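Local atomic coordinates of DUF4276 family protein (PDB entry 2P62), a protein that is of unknown function but carries a Toprim-like domain, a fold found in enzymes that act on nucleic acids, so a related role is conceivable. Residues Thr12-Phe17 against Ile62-Gly67; Glu91-Arg96 against Leu236-Gly241; Ile3-Val8 against Gly40-Arg45. All coordinates share one frame; numbering follows the deposited sequence.

Interaction 1 (Thr12-Phe17 against Ile62-Gly67); sequences TDESFF and IIHAEG
Two torsion choices bring Glu14 and His64 together. The glutamate swings CG to the far side from its own backbone N (chi1 172°) and stays extended through CD, while the histidine places its imidazole between its backbone N and carbonyl carbon (chi1 71°), lifting the ring from the end of a strand toward the helix. As a result Glu14 OE1 lies 2.9 Å from His64 ND1 and 3.1 Å from His64 CE1. The carboxylate and imidazole planes stand almost perpendicular, 82° apart, and the oxygen reaches the ring obliquely. Glu14 OE2 is turned toward Lys11, with which it makes a long, weak ion pair.

Below this polar end the glutamate stem is apolar: Glu14 CG rests 4.2 Å from Ile62 CG2, and Leu51 of the adjoining strand touches both residues. The setting is consistent with the Toprim-like fold of its family, in which the helix following the first strand covers one face of the central sheet. Glu9 occupies the turn between that strand and helix, where Toprim domains commonly carry a glutamate, and its backbone is hydrogen-bonded to that of Ala65. Ile63, between the two contact residues, points away to the other face of the sheet, where it meets Phe44. One helical turn beyond Glu14, the Phe17 ring packs toward Met239 and Val95 on the same face of the sheet as the helix.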
ATOM      1  N   THR A  12       6.504  -5.128   0.446  1.00 23.52           N
ATOM      2  CA  THR A  12       6.061  -6.510   0.626  1.00 24.18           C
ATOM      3  C   THR A  12       7.157  -7.360   1.277  1.00 25.24           C
ATOM      4  O   THR A  12       6.890  -8.111   2.222  1.00 23.99           O
ATOM      5  CB  THR A  12       5.649  -7.173  -0.723  1.00 25.52           C
ATOM      6  OG1 THR A  12       6.691  -7.000  -1.694  1.00 27.12           O
ATOM      7  CG2 THR A  12       4.352  -6.560  -1.256  1.00 26.22           C
ATOM      8  N   ASP A  13       8.389  -7.229   0.779  1.00 25.83           N
ATOM      9  CA  ASP A  13       9.520  -7.983   1.318  1.00 27.77           C
ATOM     10  C   ASP A  13       9.851  -7.511   2.728  1.00 28.42           C
ATOM     11  O   ASP A  13      10.256  -8.310   3.570  1.00 30.44           O
ATOM     12  CB  ASP A  13      10.766  -7.837   0.427  1.00 30.55           C
ATOM     13  CG  ASP A  13      10.448  -7.950  -1.068  1.00 30.74           C
ATOM     14  OD1 ASP A  13      10.399  -6.899  -1.742  1.00 30.45           O
ATOM     15  OD2 ASP A  13      10.240  -9.078  -1.567  1.00 28.63           O
ATOM     16  N   GLU A  14       9.682  -6.217   2.995  1.00 28.18           N
ATOM     17  CA  GLU A  14       9.972  -5.706   4.333  1.00 27.76           C
ATOM     18  C   GLU A  14       8.968  -6.233   5.369  1.00 26.54           C
ATOM     19  O   GLU A  14       9.348  -6.559   6.492  1.00 24.06           O
ATOM     20  CB  GLU A  14       9.978  -4.170   4.349  1.00 27.80           C
ATOM     21  CG  GLU A  14      10.095  -3.571   5.757  1.00 29.18           C
ATOM     22  CD  GLU A  14       9.693  -2.101   5.814  1.00 33.15           C
ATOM     23  OE1 GLU A  14      10.492  -1.233   5.405  1.00 34.55           O
ATOM     24  OE2 GLU A  14       8.563  -1.814   6.256  1.00 37.09           O
ATOM     25  N   SER A  15       7.693  -6.314   4.995  1.00 25.70           N
ATOM     26  CA  SER A  15       6.668  -6.805   5.919  1.00 26.49           C
ATOM     27  C   SER A  15       6.881  -8.270   6.246  1.00 25.03           C
ATOM     28  O   SER A  15       6.796  -8.675   7.408  1.00 23.01           O
ATOM     29  CB  SER A  15       5.264  -6.638   5.331  1.00 26.30           C
ATOM     30  OG  SER A  15       4.891  -5.282   5.276  1.00 27.51           O
ATOM     31  N   PHE A  16       7.146  -9.057   5.207  1.00 24.90           N
ATOM     32  CA  PHE A  16       7.372 -10.484   5.363  1.00 25.14           C
ATOM     33  C   PHE A  16       8.470 -10.727   6.403  1.00 24.01           C
ATOM     34  O   PHE A  16       8.266 -11.464   7.360  1.00 23.75           O
ATOM     35  CB  PHE A  16       7.748 -11.110   4.007  1.00 25.74           C
ATOM     36  CG  PHE A  16       8.013 -12.592   4.068  1.00 26.78           C
ATOM     37  CD1 PHE A  16       9.310 -13.078   4.190  1.00 27.46           C
ATOM     38  CD2 PHE A  16       6.964 -13.503   4.022  1.00 27.33           C
ATOM     39  CE1 PHE A  16       9.562 -14.455   4.264  1.00 28.75           C
ATOM     40  CE2 PHE A  16       7.203 -14.881   4.096  1.00 27.21           C
ATOM     41  CZ  PHE A  16       8.507 -15.356   4.218  1.00 27.48           C
ATOM     42  N   PHE A  17       9.620 -10.083   6.241  1.00 22.58           N
ATOM     43  CA  PHE A  17      10.706 -10.275   7.194  1.00 24.36           C
ATOM     44  C   PHE A  17      10.403  -9.694   8.572  1.00 25.54           C
ATOM     45  O   PHE A  17      10.761 -10.286   9.594  1.00 27.25           O
ATOM     46  CB  PHE A  17      12.008  -9.682   6.651  1.00 22.32           C
ATOM     47  CG  PHE A  17      12.760 -10.615   5.743  1.00 25.80           C
ATOM     48  CD1 PHE A  17      13.521 -11.657   6.272  1.00 27.47           C
ATOM     49  CD2 PHE A  17      12.666 -10.488   4.359  1.00 26.68           C
ATOM     50  CE1 PHE A  17      14.175 -12.568   5.434  1.00 27.45           C
ATOM     51  CE2 PHE A  17      13.313 -11.392   3.514  1.00 27.62           C
ATOM     52  CZ  PHE A  17      14.071 -12.439   4.054  1.00 26.23           C
ATOM     53  N   ILE A  62      16.626  -2.582   8.348  1.00 25.53           N
ATOM     54  CA  ILE A  62      16.029  -3.049   7.102  1.00 25.39           C
ATOM     55  C   ILE A  62      15.672  -1.874   6.199  1.00 27.35           C
ATOM     56  O   ILE A  62      15.006  -0.933   6.633  1.00 26.83           O
ATOM     57  CB  ILE A  62      14.742  -3.841   7.392  1.00 25.34           C
ATOM     58  CG1 ILE A  62      15.025  -4.897   8.458  1.00 22.56           C
ATOM     59  CG2 ILE A  62      14.204  -4.480   6.119  1.00 21.41           C
ATOM     60  CD1 ILE A  62      13.807  -5.625   8.893  1.00 26.44           C
ATOM     61  N   ILE A  63      16.111  -1.933   4.944  1.00 28.75           N
ATOM     62  CA  ILE A  63      15.810  -0.876   3.981  1.00 31.01           C
ATOM     63  C   ILE A  63      15.243  -1.482   2.708  1.00 33.56           C
ATOM     64  O   ILE A  63      15.570  -2.615   2.358  1.00 33.31           O
ATOM     65  CB  ILE A  63      17.069  -0.055   3.586  1.00 30.07           C
ATOM     66  CG1 ILE A  63      18.111  -0.966   2.941  1.00 31.43           C
ATOM     67  CG2 ILE A  63      17.668   0.611   4.799  1.00 30.01           C
ATOM     68  CD1 ILE A  63      19.349  -0.231   2.479  1.00 33.04           C
ATOM     69  N   HIS A  64      14.396  -0.721   2.020  1.00 37.79           N
ATOM     70  CA  HIS A  64      13.797  -1.161   0.763  1.00 43.73           C
ATOM     71  C   HIS A  64      13.614   0.037  -0.166  1.00 47.90           C
ATOM     72  O   HIS A  64      13.871   1.174   0.234  1.00 48.33           O
ATOM     73  CB  HIS A  64      12.439  -1.818   1.000  1.00 43.15           C
ATOM     74  CG  HIS A  64      11.364  -0.858   1.402  1.00 44.84           C
ATOM     75  ND1 HIS A  64      11.189  -0.433   2.701  1.00 45.48           N
ATOM     76  CD2 HIS A  64      10.414  -0.231   0.669  1.00 43.12           C
ATOM     77  CE1 HIS A  64      10.178   0.414   2.752  1.00 44.30           C
ATOM     78  NE2 HIS A  64       9.690   0.554   1.533  1.00 44.77           N
ATOM     79  N   ALA A  65      13.159  -0.225  -1.394  1.00 52.72           N
ATOM     80  CA  ALA A  65      12.938   0.815  -2.408  1.00 57.28           C
ATOM     81  C   ALA A  65      14.150   1.743  -2.488  1.00 60.77           C
ATOM     82  O   ALA A  65      14.018   2.960  -2.646  1.00 61.99           O
ATOM     83  CB  ALA A  65      11.669   1.620  -2.079  1.00 54.63           C
ATOM     84  N   GLU A  66      15.335   1.155  -2.365  1.00 64.59           N
ATOM     85  CA  GLU A  66      16.560   1.929  -2.416  1.00 68.08           C
ATOM     86  C   GLU A  66      16.911   2.250  -3.867  1.00 69.79           C
ATOM     87  O   GLU A  66      17.371   3.351  -4.175  1.00 70.80           O
ATOM     88  CB  GLU A  66      17.704   1.153  -1.756  1.00 68.83           C
ATOM     89  CG  GLU A  66      18.806   2.050  -1.214  1.00 71.16           C
ATOM     90  CD  GLU A  66      18.334   2.897  -0.041  1.00 72.04           C
ATOM     91  OE1 GLU A  66      19.023   3.876   0.324  1.00 72.29           O
ATOM     92  OE2 GLU A  66      17.268   2.572   0.522  1.00 73.28           O
ATOM     93  N   GLY A  67      16.678   1.287  -4.754  1.00 70.34           N
ATOM     94  CA  GLY A  67      16.983   1.487  -6.160  1.00 71.47           C
ATOM     95  C   GLY A  67      17.979   0.463  -6.675  1.00 72.45           C
ATOM     96  O   GLY A  67      19.008   0.208  -6.046  1.00 73.09           O
TER

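Interaction 2 (Glu91-Arg96 against Leu236-Gly241); sequences EVYVVR and LERMVG
One face of the Tyr93 ring is covered by Met239, whose CG sits almost over the ring centre, 3.9 Å from the centroid and only 11° off the normal, a CH-pi contact. Met239 SD stands higher above the same ring, 5.1 Å from its centroid, as a more distant Met-aromatic contact, and the chain bends at its last torsion so that the methyl CE drops back to 4.1 Å from Tyr93 CG. Tyr132 of the adjacent strand also stacks with the tyrosine. At the rim, the phenol oxygen nestles against the last turn of helix 233-239, with Tyr93 OH 3.6 Å from Arg238 CB.

That hydroxyl turns back to its own strand: Tyr93 OH donates to Glu91 OE1 at 2.8 Å, arriving from well above the carboxylate plane (65° out of it). Lys4 forms a salt bridge to the same oxygen and also hydrogen-bonds Met239 O and Gly241 O. On the other carboxylate oxygen a water spans the contact, its oxygen lying 3.1 Å from Glu91 OE2 and 2.8 Å from Arg238 O.

A sheet strand is thus joined to the C-terminal helix by an apolar cushion with a polar border. The gathering of Lys4, the phenol and the water around Glu91 would be expected to stabilise its negative charge, while the lysine probably offsets the partial negative charge of the carbonyls at the helix end.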
ATOM      1  N   GLU A  91      27.246  -7.641   9.343  1.00 22.15           N
ATOM      2  CA  GLU A  91      26.633  -8.480   8.330  1.00 23.52           C
ATOM      3  C   GLU A  91      25.681  -7.663   7.477  1.00 22.32           C
ATOM      4  O   GLU A  91      25.047  -6.711   7.943  1.00 22.34           O
ATOM      5  CB  GLU A  91      25.887  -9.681   8.959  1.00 25.07           C
ATOM      6  CG  GLU A  91      26.738 -10.516   9.919  1.00 28.96           C
ATOM      7  CD  GLU A  91      26.068 -11.785  10.433  1.00 32.13           C
ATOM      8  OE1 GLU A  91      24.865 -11.745  10.791  1.00 30.65           O
ATOM      9  OE2 GLU A  91      26.764 -12.830  10.500  1.00 35.41           O
ATOM     10  N   VAL A  92      25.620  -8.034   6.207  1.00 20.50           N
ATOM     11  CA  VAL A  92      24.737  -7.389   5.262  1.00 20.67           C
ATOM     12  C   VAL A  92      24.040  -8.490   4.479  1.00 22.16           C
ATOM     13  O   VAL A  92      24.685  -9.390   3.935  1.00 21.30           O
ATOM     14  CB  VAL A  92      25.497  -6.477   4.265  1.00 19.97           C
ATOM     15  CG1 VAL A  92      24.516  -5.928   3.244  1.00 16.87           C
ATOM     16  CG2 VAL A  92      26.174  -5.319   5.001  1.00 14.88           C
ATOM     17  N   TYR A  93      22.712  -8.421   4.453  1.00 22.68           N
ATOM     18  CA  TYR A  93      21.898  -9.388   3.731  1.00 22.19           C
ATOM     19  C   TYR A  93      21.285  -8.699   2.519  1.00 22.22           C
ATOM     20  O   TYR A  93      20.749  -7.606   2.629  1.00 24.10           O
ATOM     21  CB  TYR A  93      20.787  -9.940   4.639  1.00 20.77           C
ATOM     22  CG  TYR A  93      21.313 -10.748   5.799  1.00 20.70           C
ATOM     23  CD1 TYR A  93      21.790 -10.115   6.949  1.00 21.01           C
ATOM     24  CD2 TYR A  93      21.433 -12.138   5.712  1.00 19.88           C
ATOM     25  CE1 TYR A  93      22.385 -10.835   7.974  1.00 20.35           C
ATOM     26  CE2 TYR A  93      22.030 -12.875   6.745  1.00 19.19           C
ATOM     27  CZ  TYR A  93      22.510 -12.216   7.870  1.00 21.53           C
ATOM     28  OH  TYR A  93      23.165 -12.905   8.875  1.00 22.19           O
ATOM     29  N   VAL A  94      21.383  -9.325   1.357  1.00 22.61           N
ATOM     30  CA  VAL A  94      20.800  -8.744   0.156  1.00 22.92           C
ATOM     31  C   VAL A  94      19.817  -9.770  -0.395  1.00 23.56           C
ATOM     32  O   VAL A  94      20.222 -10.819  -0.880  1.00 23.76           O
ATOM     33  CB  VAL A  94      21.891  -8.417  -0.881  1.00 23.75           C
ATOM     34  CG1 VAL A  94      21.265  -7.740  -2.103  1.00 24.95           C
ATOM     35  CG2 VAL A  94      22.933  -7.492  -0.257  1.00 21.33           C
ATOM     36  N   VAL A  95      18.527  -9.467  -0.295  1.00 24.45           N
ATOM     37  CA  VAL A  95      17.472 -10.371  -0.736  1.00 24.19           C
ATOM     38  C   VAL A  95      16.782  -9.913  -2.003  1.00 25.87           C
ATOM     39  O   VAL A  95      16.328  -8.769  -2.102  1.00 26.26           O
ATOM     40  CB  VAL A  95      16.417 -10.532   0.367  1.00 24.96           C
ATOM     41  CG1 VAL A  95      15.258 -11.412  -0.120  1.00 17.79           C
ATOM     42  CG2 VAL A  95      17.085 -11.128   1.612  1.00 22.76           C
ATOM     43  N   ARG A  96      16.695 -10.822  -2.965  1.00 24.98           N
ATOM     44  CA  ARG A  96      16.071 -10.528  -4.245  1.00 27.06           C
ATOM     45  C   ARG A  96      15.415 -11.779  -4.804  1.00 28.09           C
ATOM     46  O   ARG A  96      15.904 -12.888  -4.595  1.00 29.26           O
ATOM     47  CB  ARG A  96      17.119 -10.016  -5.247  1.00 26.23           C
ATOM     48  CG  ARG A  96      16.510  -9.642  -6.598  1.00 27.15           C
ATOM     49  CD  ARG A  96      17.525  -9.092  -7.578  1.00 26.79           C
ATOM     50  NE  ARG A  96      18.369 -10.139  -8.156  1.00 29.33           N
ATOM     51  CZ  ARG A  96      19.289  -9.926  -9.095  1.00 26.01           C
ATOM     52  NH1 ARG A  96      19.490  -8.706  -9.572  1.00 26.36           N
ATOM     53  NH2 ARG A  96      20.010 -10.934  -9.555  1.00 27.15           N
ATOM     54  N   LEU A 236      17.162 -16.923   8.418  1.00 26.86           N
ATOM     55  CA  LEU A 236      16.610 -16.231   9.569  1.00 26.51           C
ATOM     56  C   LEU A 236      17.473 -16.462  10.795  1.00 27.50           C
ATOM     57  O   LEU A 236      17.769 -15.529  11.545  1.00 26.72           O
ATOM     58  CB  LEU A 236      15.184 -16.720   9.843  1.00 26.21           C
ATOM     59  CG  LEU A 236      14.162 -16.310   8.774  1.00 26.18           C
ATOM     60  CD1 LEU A 236      12.908 -17.171   8.848  1.00 22.93           C
ATOM     61  CD2 LEU A 236      13.843 -14.838   8.968  1.00 24.39           C
ATOM     62  N   GLU A 237      17.891 -17.707  10.993  1.00 28.68           N
ATOM     63  CA  GLU A 237      18.704 -18.040  12.155  1.00 31.77           C
ATOM     64  C   GLU A 237      20.074 -17.371  12.107  1.00 30.77           C
ATOM     65  O   GLU A 237      20.727 -17.223  13.133  1.00 29.10           O
ATOM     66  CB  GLU A 237      18.829 -19.563  12.290  1.00 33.35           C
ATOM     67  CG  GLU A 237      17.471 -20.257  12.382  1.00 36.46           C
ATOM     68  CD  GLU A 237      17.573 -21.752  12.619  1.00 40.00           C
ATOM     69  OE1 GLU A 237      18.494 -22.389  12.059  1.00 41.23           O
ATOM     70  OE2 GLU A 237      16.720 -22.295  13.354  1.00 41.23           O
ATOM     71  N   ARG A 238      20.488 -16.949  10.916  1.00 29.81           N
ATOM     72  CA  ARG A 238      21.765 -16.270  10.744  1.00 30.03           C
ATOM     73  C   ARG A 238      21.586 -14.795  11.111  1.00 29.23           C
ATOM     74  O   ARG A 238      22.389 -14.222  11.857  1.00 27.06           O
ATOM     75  CB  ARG A 238      22.233 -16.394   9.294  1.00 32.24           C
ATOM     76  CG  ARG A 238      23.721 -16.625   9.151  1.00 38.57           C
ATOM     77  CD  ARG A 238      24.125 -17.851   9.946  1.00 45.52           C
ATOM     78  NE  ARG A 238      25.555 -18.132   9.877  1.00 51.89           N
ATOM     79  CZ  ARG A 238      26.166 -18.657   8.821  1.00 54.11           C
ATOM     80  NH1 ARG A 238      27.473 -18.875   8.864  1.00 56.55           N
ATOM     81  NH2 ARG A 238      25.474 -18.968   7.730  1.00 53.21           N
ATOM     82  N   MET A 239      20.521 -14.199  10.570  1.00 27.48           N
ATOM     83  CA  MET A 239      20.175 -12.806  10.821  1.00 26.24           C
ATOM     84  C   MET A 239      20.132 -12.597  12.332  1.00 27.89           C
ATOM     85  O   MET A 239      20.716 -11.653  12.862  1.00 27.36           O
ATOM     86  CB  MET A 239      18.803 -12.477  10.208  1.00 24.21           C
ATOM     87  CG  MET A 239      18.701 -12.581   8.675  1.00 19.17           C
ATOM     88  SD  MET A 239      17.018 -12.216   8.073  1.00 14.41           S
ATOM     89  CE  MET A 239      17.376 -11.501   6.442  1.00 19.18           C
ATOM     90  N   VAL A 240      19.442 -13.494  13.025  1.00 29.74           N
ATOM     91  CA  VAL A 240      19.340 -13.402  14.468  1.00 33.16           C
ATOM     92  C   VAL A 240      20.460 -14.236  15.078  1.00 35.04           C
ATOM     93  O   VAL A 240      21.080 -15.041  14.391  1.00 37.82           O
ATOM     94  CB  VAL A 240      17.982 -13.914  14.948  1.00 33.96           C
ATOM     95  CG1 VAL A 240      17.867 -13.737  16.440  1.00 41.30           C
ATOM     96  CG2 VAL A 240      16.877 -13.146  14.251  1.00 33.53           C
ATOM     97  N   GLY A 241      20.744 -14.056  16.357  1.00 34.84           N
ATOM     98  CA  GLY A 241      21.821 -14.845  16.929  1.00 37.34           C
ATOM     99  C   GLY A 241      23.171 -14.671  16.235  1.00 35.91           C
ATOM    100  O   GLY A 241      23.320 -13.755  15.397  1.00 35.08           O
ATOM    101  OXT GLY A 241      24.104 -15.441  16.540  1.00 36.68           O
TER
HETATM  102  O   HOH W   1      25.094 -14.703  12.273  1.00 47.26           O

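Interaction 3 (Ile3-Val8 against Gly40-Arg45); sequences IKLIIV and GKWGFR
Apolar contact accounts for everything that Ile3 and Leu5 exchange with Trp42 and Phe44. The closest approach is Ile3 CG2 to Trp42 CH2 at 3.8 Å, with the methyl arriving at the edge of the indole, in its plane. With CG1 of Ile3 anti to the carbonyl carbon (chi1 -54°), CG2 is left anti to the backbone N, and it is this branch that meets the indole. Leu5 presents one methyl to two rings: Leu5 CD1 is 4.0 Å from Trp42 CZ3, reached obliquely, and 4.1 Å from Phe44 CZ, met at the ring edge. Leucine and each aromatic run past one another in opposite directions, and the methyl meets an atom of the benzo ring of the indole and the outermost atom of the phenyl ring. The backbones stay well apart, Leu5 CA and Trp42 CA being 10.0 Å distant, and the long aromatic side chains bridge the interval.

Aromatic packing organises the other partner internally. Trp42 CB lies 3.6 Å above the plane of the Phe44 ring, over its centre, and Phe37 meets the indole edge-to-face. Between the two aromatic residues Gly43 leaves the helix with a positive phi of 77°, and the rings on either side of the glycine both reach the strand.

Polar groups take no part across the contact; Lys41, next to Trp42, is tied instead to Ser81 and Leu86.

The short helix 39-42 and the residues after it therefore pack on the face of the central sheet at strand 2-7, as is consistent with a Toprim-like fold. Helix 71-84 packs beside them, Val78 touching both Leu5 and Trp42 and Val74 touching Phe44, while Val89 of the neighbouring strand 89-97 meets Ile3 and Trp42.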
ATOM      1  N   ILE A   3      25.200  -4.276  14.699  1.00 26.35           N
ATOM      2  CA  ILE A   3      24.309  -3.854  13.635  1.00 27.37           C
ATOM      3  C   ILE A   3      24.424  -4.734  12.409  1.00 28.11           C
ATOM      4  O   ILE A   3      25.526  -5.023  11.947  1.00 28.76           O
ATOM      5  CB  ILE A   3      24.606  -2.418  13.176  1.00 29.10           C
ATOM      6  CG1 ILE A   3      24.598  -1.454  14.357  1.00 28.71           C
ATOM      7  CG2 ILE A   3      23.547  -1.978  12.180  1.00 29.48           C
ATOM      8  CD1 ILE A   3      25.044  -0.082  13.963  1.00 29.22           C
ATOM      9  N   LYS A   4      23.272  -5.146  11.888  1.00 26.73           N
ATOM     10  CA  LYS A   4      23.194  -5.963  10.688  1.00 25.79           C
ATOM     11  C   LYS A   4      22.251  -5.243   9.727  1.00 27.05           C
ATOM     12  O   LYS A   4      21.183  -4.777  10.127  1.00 27.14           O
ATOM     13  CB  LYS A   4      22.635  -7.345  11.014  1.00 27.16           C
ATOM     14  CG  LYS A   4      23.421  -8.099  12.065  1.00 26.32           C
ATOM     15  CD  LYS A   4      22.971  -9.538  12.136  1.00 25.54           C
ATOM     16  CE  LYS A   4      23.718 -10.298  13.227  1.00 23.97           C
ATOM     17  NZ  LYS A   4      23.313 -11.733  13.207  1.00 21.21           N
ATOM     18  N   LEU A   5      22.658  -5.144   8.465  1.00 26.42           N
ATOM     19  CA  LEU A   5      21.862  -4.479   7.443  1.00 25.22           C
ATOM     20  C   LEU A   5      21.134  -5.485   6.545  1.00 25.52           C
ATOM     21  O   LEU A   5      21.738  -6.422   6.013  1.00 24.43           O
ATOM     22  CB  LEU A   5      22.767  -3.578   6.591  1.00 27.14           C
ATOM     23  CG  LEU A   5      22.130  -2.772   5.452  1.00 29.22           C
ATOM     24  CD1 LEU A   5      21.066  -1.836   6.028  1.00 27.66           C
ATOM     25  CD2 LEU A   5      23.205  -1.968   4.714  1.00 25.41           C
ATOM     26  N   ILE A   6      19.829  -5.284   6.396  1.00 25.18           N
ATOM     27  CA  ILE A   6      19.000  -6.137   5.555  1.00 24.30           C
ATOM     28  C   ILE A   6      18.411  -5.295   4.424  1.00 24.37           C
ATOM     29  O   ILE A   6      17.662  -4.346   4.661  1.00 22.03           O
ATOM     30  CB  ILE A   6      17.852  -6.785   6.354  1.00 23.90           C
ATOM     31  CG1 ILE A   6      18.424  -7.557   7.551  1.00 23.82           C
ATOM     32  CG2 ILE A   6      17.053  -7.715   5.435  1.00 25.60           C
ATOM     33  CD1 ILE A   6      17.403  -8.368   8.347  1.00 20.43           C
ATOM     34  N   ILE A   7      18.771  -5.647   3.193  1.00 25.79           N
ATOM     35  CA  ILE A   7      18.306  -4.930   2.014  1.00 24.81           C
ATOM     36  C   ILE A   7      17.329  -5.764   1.197  1.00 25.35           C
ATOM     37  O   ILE A   7      17.671  -6.844   0.720  1.00 25.51           O
ATOM     38  CB  ILE A   7      19.482  -4.545   1.094  1.00 23.21           C
ATOM     39  CG1 ILE A   7      20.562  -3.809   1.902  1.00 23.54           C
ATOM     40  CG2 ILE A   7      18.962  -3.670  -0.054  1.00 23.55           C
ATOM     41  CD1 ILE A   7      21.844  -3.529   1.126  1.00 21.35           C
ATOM     42  N   VAL A   8      16.112  -5.256   1.048  1.00 26.24           N
ATOM     43  CA  VAL A   8      15.079  -5.939   0.283  1.00 27.05           C
ATOM     44  C   VAL A   8      14.618  -5.013  -0.830  1.00 28.30           C
ATOM     45  O   VAL A   8      15.006  -3.842  -0.862  1.00 28.47           O
ATOM     46  CB  VAL A   8      13.875  -6.307   1.173  1.00 29.12           C
ATOM     47  CG1 VAL A   8      14.303  -7.315   2.224  1.00 28.27           C
ATOM     48  CG2 VAL A   8      13.314  -5.059   1.831  1.00 27.68           C
ATOM     49  N   GLY A  40      26.319  10.253   4.795  1.00 70.69           N
ATOM     50  CA  GLY A  40      27.752  10.145   4.600  1.00 67.94           C
ATOM     51  C   GLY A  40      28.312   8.804   5.027  1.00 66.21           C
ATOM     52  O   GLY A  40      29.361   8.381   4.536  1.00 67.24           O
ATOM     53  N   LYS A  41      27.615   8.126   5.935  1.00 63.21           N
ATOM     54  CA  LYS A  41      28.079   6.835   6.423  1.00 60.56           C
ATOM     55  C   LYS A  41      27.311   5.639   5.878  1.00 58.90           C
ATOM     56  O   LYS A  41      27.905   4.596   5.600  1.00 57.34           O
ATOM     57  CB  LYS A  41      28.060   6.819   7.952  1.00 60.22           C
ATOM     58  CG  LYS A  41      29.006   7.837   8.555  1.00 60.58           C
ATOM     59  CD  LYS A  41      29.498   7.427   9.932  1.00 60.97           C
ATOM     60  CE  LYS A  41      28.384   7.386  10.954  1.00 61.40           C
ATOM     61  NZ  LYS A  41      28.940   7.135  12.312  1.00 61.31           N
ATOM     62  N   TRP A  42      26.000   5.791   5.715  1.00 58.12           N
ATOM     63  CA  TRP A  42      25.171   4.707   5.202  1.00 57.62           C
ATOM     64  C   TRP A  42      24.927   4.754   3.699  1.00 58.60           C
ATOM     65  O   TRP A  42      24.691   3.719   3.076  1.00 59.72           O
ATOM     66  CB  TRP A  42      23.824   4.677   5.920  1.00 55.81           C
ATOM     67  CG  TRP A  42      23.922   4.267   7.348  1.00 54.28           C
ATOM     68  CD1 TRP A  42      24.112   5.081   8.427  1.00 53.74           C
ATOM     69  CD2 TRP A  42      23.829   2.935   7.859  1.00 53.01           C
ATOM     70  NE1 TRP A  42      24.138   4.337   9.581  1.00 53.83           N
ATOM     71  CE2 TRP A  42      23.970   3.015   9.260  1.00 53.05           C
ATOM     72  CE3 TRP A  42      23.643   1.678   7.267  1.00 52.47           C
ATOM     73  CZ2 TRP A  42      23.924   1.886  10.084  1.00 51.71           C
ATOM     74  CZ3 TRP A  42      23.598   0.556   8.087  1.00 51.45           C
ATOM     75  CH2 TRP A  42      23.741   0.670   9.480  1.00 50.75           C
ATOM     76  N   GLY A  43      24.970   5.949   3.118  1.00 58.19           N
ATOM     77  CA  GLY A  43      24.752   6.071   1.688  1.00 57.12           C
ATOM     78  C   GLY A  43      23.294   5.964   1.281  1.00 57.81           C
ATOM     79  O   GLY A  43      22.983   5.702   0.118  1.00 56.23           O
ATOM     80  N   PHE A  44      22.397   6.163   2.240  1.00 59.21           N
ATOM     81  CA  PHE A  44      20.963   6.099   1.972  1.00 61.63           C
ATOM     82  C   PHE A  44      20.513   7.382   1.273  1.00 64.15           C
ATOM     83  O   PHE A  44      21.239   8.380   1.261  1.00 64.58           O
ATOM     84  CB  PHE A  44      20.187   5.918   3.283  1.00 59.57           C
ATOM     85  CG  PHE A  44      20.455   4.607   3.978  1.00 57.04           C
ATOM     86  CD1 PHE A  44      20.164   4.450   5.333  1.00 56.55           C
ATOM     87  CD2 PHE A  44      21.000   3.530   3.283  1.00 55.69           C
ATOM     88  CE1 PHE A  44      20.419   3.240   5.990  1.00 55.42           C
ATOM     89  CE2 PHE A  44      21.258   2.319   3.927  1.00 54.84           C
ATOM     90  CZ  PHE A  44      20.965   2.174   5.284  1.00 54.79           C
ATOM     91  N   ARG A  45      19.321   7.351   0.681  1.00 66.86           N
ATOM     92  CA  ARG A  45      18.794   8.526  -0.002  1.00 68.56           C
ATOM     93  C   ARG A  45      18.290   9.550   1.009  1.00 69.05           C
ATOM     94  O   ARG A  45      18.048   9.222   2.173  1.00 68.54           O
ATOM     95  CB  ARG A  45      17.668   8.141  -0.962  1.00 69.26           C
ATOM     96  CG  ARG A  45      16.508   7.414  -0.317  1.00 71.15           C
ATOM     97  CD  ARG A  45      15.387   7.144  -1.318  1.00 72.18           C
ATOM     98  NE  ARG A  45      15.855   6.448  -2.516  1.00 73.77           N
ATOM     99  CZ  ARG A  45      16.376   7.049  -3.585  1.00 74.47           C
ATOM    100  NH1 ARG A  45      16.776   6.328  -4.626  1.00 75.18           N
ATOM    101  NH2 ARG A  45      16.485   8.369  -3.625  1.00 74.29           N
TER

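Overall arrangement
From the N terminus, strand 2-7 opens interaction 3 and helix 11-23, next in the chain, opens interaction 1. Residues 40-45 close the first of these loops and residues 62-67 the second, so the two cross. Interaction 2 starts only afterwards, on strand 89-97, and closes at the C terminus after 139 intervening residues, about half of them helical. Strand 2-7 lies between strands 58-63 and 89-97, and backbone hydrogen bonds from Ile6, Val8 and Leu5 join the three contacts through the sheet. Interactions 1 and 2 share one face, where Phe17 packs on Met239, whereas interaction 3 covers the other.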